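Local coordinates for THUMP domain-containing protein (Pyrococcus horikoshii, PDB 1VBK) that is of uncharacterised function but probably binds RNA and ATP, resembling the ThiI proteins of thiamine biosynthesis and tRNA modification, at residues E32-E37 / N63-V68. Residues are numbered along the deposited sequence; the frame is centred on the assembly and turned at random.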
loop_
_atom_site.group_PDB
_atom_site.type_symbol
_atom_site.label_atom_id
_atom_site.label_comp_id
_atom_site.label_asym_id
_atom_site.label_seq_id
_atom_site.Cartn_x
_atom_site.Cartn_y
_atom_site.Cartn_z
ATOM N N GLU A 32 11.241 -11.910 15.718
ATOM C CA GLU A 32 12.062 -10.707 15.633
ATOM C C GLU A 32 12.349 -10.131 17.013
ATOM O O GLU A 32 13.472 -9.718 17.297
ATOM C CB GLU A 32 11.368 -9.649 14.773
ATOM C CG GLU A 32 11.467 -9.896 13.281
ATOM C CD GLU A 32 12.876 -9.683 12.760
ATOM O OE1 GLU A 32 13.407 -8.564 12.934
ATOM O OE2 GLU A 32 13.452 -10.630 12.181
ATOM N N ALA A 33 11.332 -10.115 17.871
ATOM C CA ALA A 33 11.482 -9.590 19.225
ATOM C C ALA A 33 12.465 -10.399 20.066
ATOM O O ALA A 33 13.356 -9.836 20.706
ATOM C CB ALA A 33 10.133 -9.545 19.917
ATOM N N LEU A 34 12.300 -11.717 20.074
ATOM C CA LEU A 34 13.178 -12.583 20.852
ATOM C C LEU A 34 14.621 -12.552 20.337
ATOM O O LEU A 34 15.570 -12.512 21.126
ATOM C CB LEU A 34 12.639 -14.020 20.846
ATOM C CG LEU A 34 11.273 -14.196 21.533
ATOM C CD1 LEU A 34 10.805 -15.637 21.398
ATOM C CD2 LEU A 34 11.380 -13.820 22.998
ATOM N N VAL A 35 14.786 -12.564 19.020
ATOM C CA VAL A 35 16.122 -12.529 18.436
ATOM C C VAL A 35 16.798 -11.195 18.753
ATOM O O VAL A 35 17.964 -11.160 19.140
ATOM C CB VAL A 35 16.067 -12.746 16.901
ATOM C CG1 VAL A 35 17.453 -12.567 16.290
ATOM C CG2 VAL A 35 15.555 -14.150 16.602
ATOM N N THR A 36 16.058 -10.101 18.601
ATOM C CA THR A 36 16.593 -8.776 18.881
ATOM C C THR A 36 17.045 -8.653 20.336
ATOM O O THR A 36 18.096 -8.079 20.617
ATOM C CB THR A 36 15.541 -7.679 18.586
ATOM O OG1 THR A 36 15.194 -7.715 17.198
ATOM C CG2 THR A 36 16.089 -6.306 18.924
ATOM N N GLU A 37 16.260 -9.204 21.257
ATOM C CA GLU A 37 16.590 -9.141 22.679
ATOM C C GLU A 37 17.478 -10.305 23.117
ATOM O O GLU A 37 17.767 -10.469 24.301
ATOM C CB GLU A 37 15.308 -9.141 23.517
ATOM C CG GLU A 37 14.368 -7.974 23.251
ATOM C CD GLU A 37 14.985 -6.631 23.582
ATOM O OE1 GLU A 37 15.476 -6.464 24.719
ATOM O OE2 GLU A 37 14.973 -5.737 22.708
ATOM N N ASN A 63 8.421 -11.444 29.211
ATOM C CA ASN A 63 8.602 -10.021 29.470
ATOM C C ASN A 63 8.866 -9.212 28.205
ATOM O O ASN A 63 8.528 -8.033 28.145
ATOM C CB ASN A 63 9.726 -9.805 30.485
ATOM C CG ASN A 63 9.292 -10.124 31.905
ATOM O OD1 ASN A 63 10.106 -10.130 32.830
ATOM N ND2 ASN A 63 7.998 -10.380 32.087
ATOM N N VAL A 64 9.472 -9.839 27.202
ATOM C CA VAL A 64 9.737 -9.163 25.933
ATOM C C VAL A 64 8.443 -9.128 25.118
ATOM O O VAL A 64 8.065 -8.094 24.573
ATOM C CB VAL A 64 10.798 -9.920 25.095
ATOM C CG1 VAL A 64 10.818 -9.387 23.668
ATOM C CG2 VAL A 64 12.176 -9.776 25.739
ATOM N N LEU A 65 7.765 -10.270 25.053
ATOM C CA LEU A 65 6.537 -10.391 24.280
ATOM C C LEU A 65 5.413 -9.457 24.713
ATOM O O LEU A 65 4.467 -9.231 23.957
ATOM C CB LEU A 65 6.064 -11.850 24.277
ATOM C CG LEU A 65 7.084 -12.783 23.607
ATOM C CD1 LEU A 65 6.481 -14.163 23.410
ATOM C CD2 LEU A 65 7.512 -12.202 22.258
ATOM N N VAL A 66 5.505 -8.919 25.922
ATOM C CA VAL A 66 4.493 -7.976 26.388
ATOM C C VAL A 66 4.459 -6.777 25.437
ATOM O O VAL A 66 3.427 -6.124 25.282
ATOM C CB VAL A 66 4.813 -7.451 27.818
ATOM C CG1 VAL A 66 3.855 -6.327 28.188
ATOM C CG2 VAL A 66 4.693 -8.577 28.828
ATOM N N ARG A 67 5.588 -6.495 24.791
ATOM C CA ARG A 67 5.670 -5.350 23.882
ATOM C C ARG A 67 5.298 -5.634 22.431
ATOM O O ARG A 67 5.484 -4.778 21.559
ATOM C CB ARG A 67 7.075 -4.739 23.935
ATOM C CG ARG A 67 7.463 -4.204 25.316
ATOM C CD ARG A 67 8.706 -3.327 25.237
ATOM N NE ARG A 67 9.852 -4.036 24.671
ATOM C CZ ARG A 67 10.607 -4.903 25.339
ATOM N NH1 ARG A 67 11.625 -5.500 24.735
ATOM N NH2 ARG A 67 10.358 -5.160 26.615
ATOM N N VAL A 68 4.765 -6.824 22.173
ATOM C CA VAL A 68 4.364 -7.218 20.824
ATOM C C VAL A 68 2.856 -7.047 20.633
ATOM O O VAL A 68 2.056 -7.765 21.239
ATOM C CB VAL A 68 4.756 -8.686 20.552
ATOM C CG1 VAL A 68 4.260 -9.131 19.173
ATOM C CG2 VAL A 68 6.274 -8.828 20.640
#
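Glu-37, just past the end of helix 19-36, packs its stem on Val-64 and turns its acid end to Arg-67. Its CB lies 3.9 Å from CG2 of Val-64, and CG sits 3.8 Å from both CG1 and CG2 of Val-64, touching both branches. A bend at chi2 (-63°) then carries CD to 3.7 Å from Arg-67 NH1, at the edge of the guanidinium and near its plane. The carboxylate is turned 78° from that plane, and the salt bridge is long, OE2 to NH1 3.9 Å, with OE1 scarcely farther away. Tyr-232 OH hydrogen-bonds NH1 and, weakly, OE2, while Arg-67 NE is bound to the carbonyl of Arg-229. An alanine here removes CG and the carboxylate, which would probably open a gap over the methyls of Val-64 and leave Arg-67 NH1 without its acid. Deeper in, the contact joins the C-terminal ends of helices 19-36 and 58-65, and the residues after them, in the strand-helix-strand-strand-helix-strand order of a ferredoxin-like fold. Here Ala-33 CB meets Val-64 CG1 at 3.8 Å and Val-68 CG2 at 4.0 Å. One residue along, Leu-34 CD2 approaches Leu-65 CD2 to 4.3 Å, and Leu-65 continues onto Ile-74 of strand 71-81.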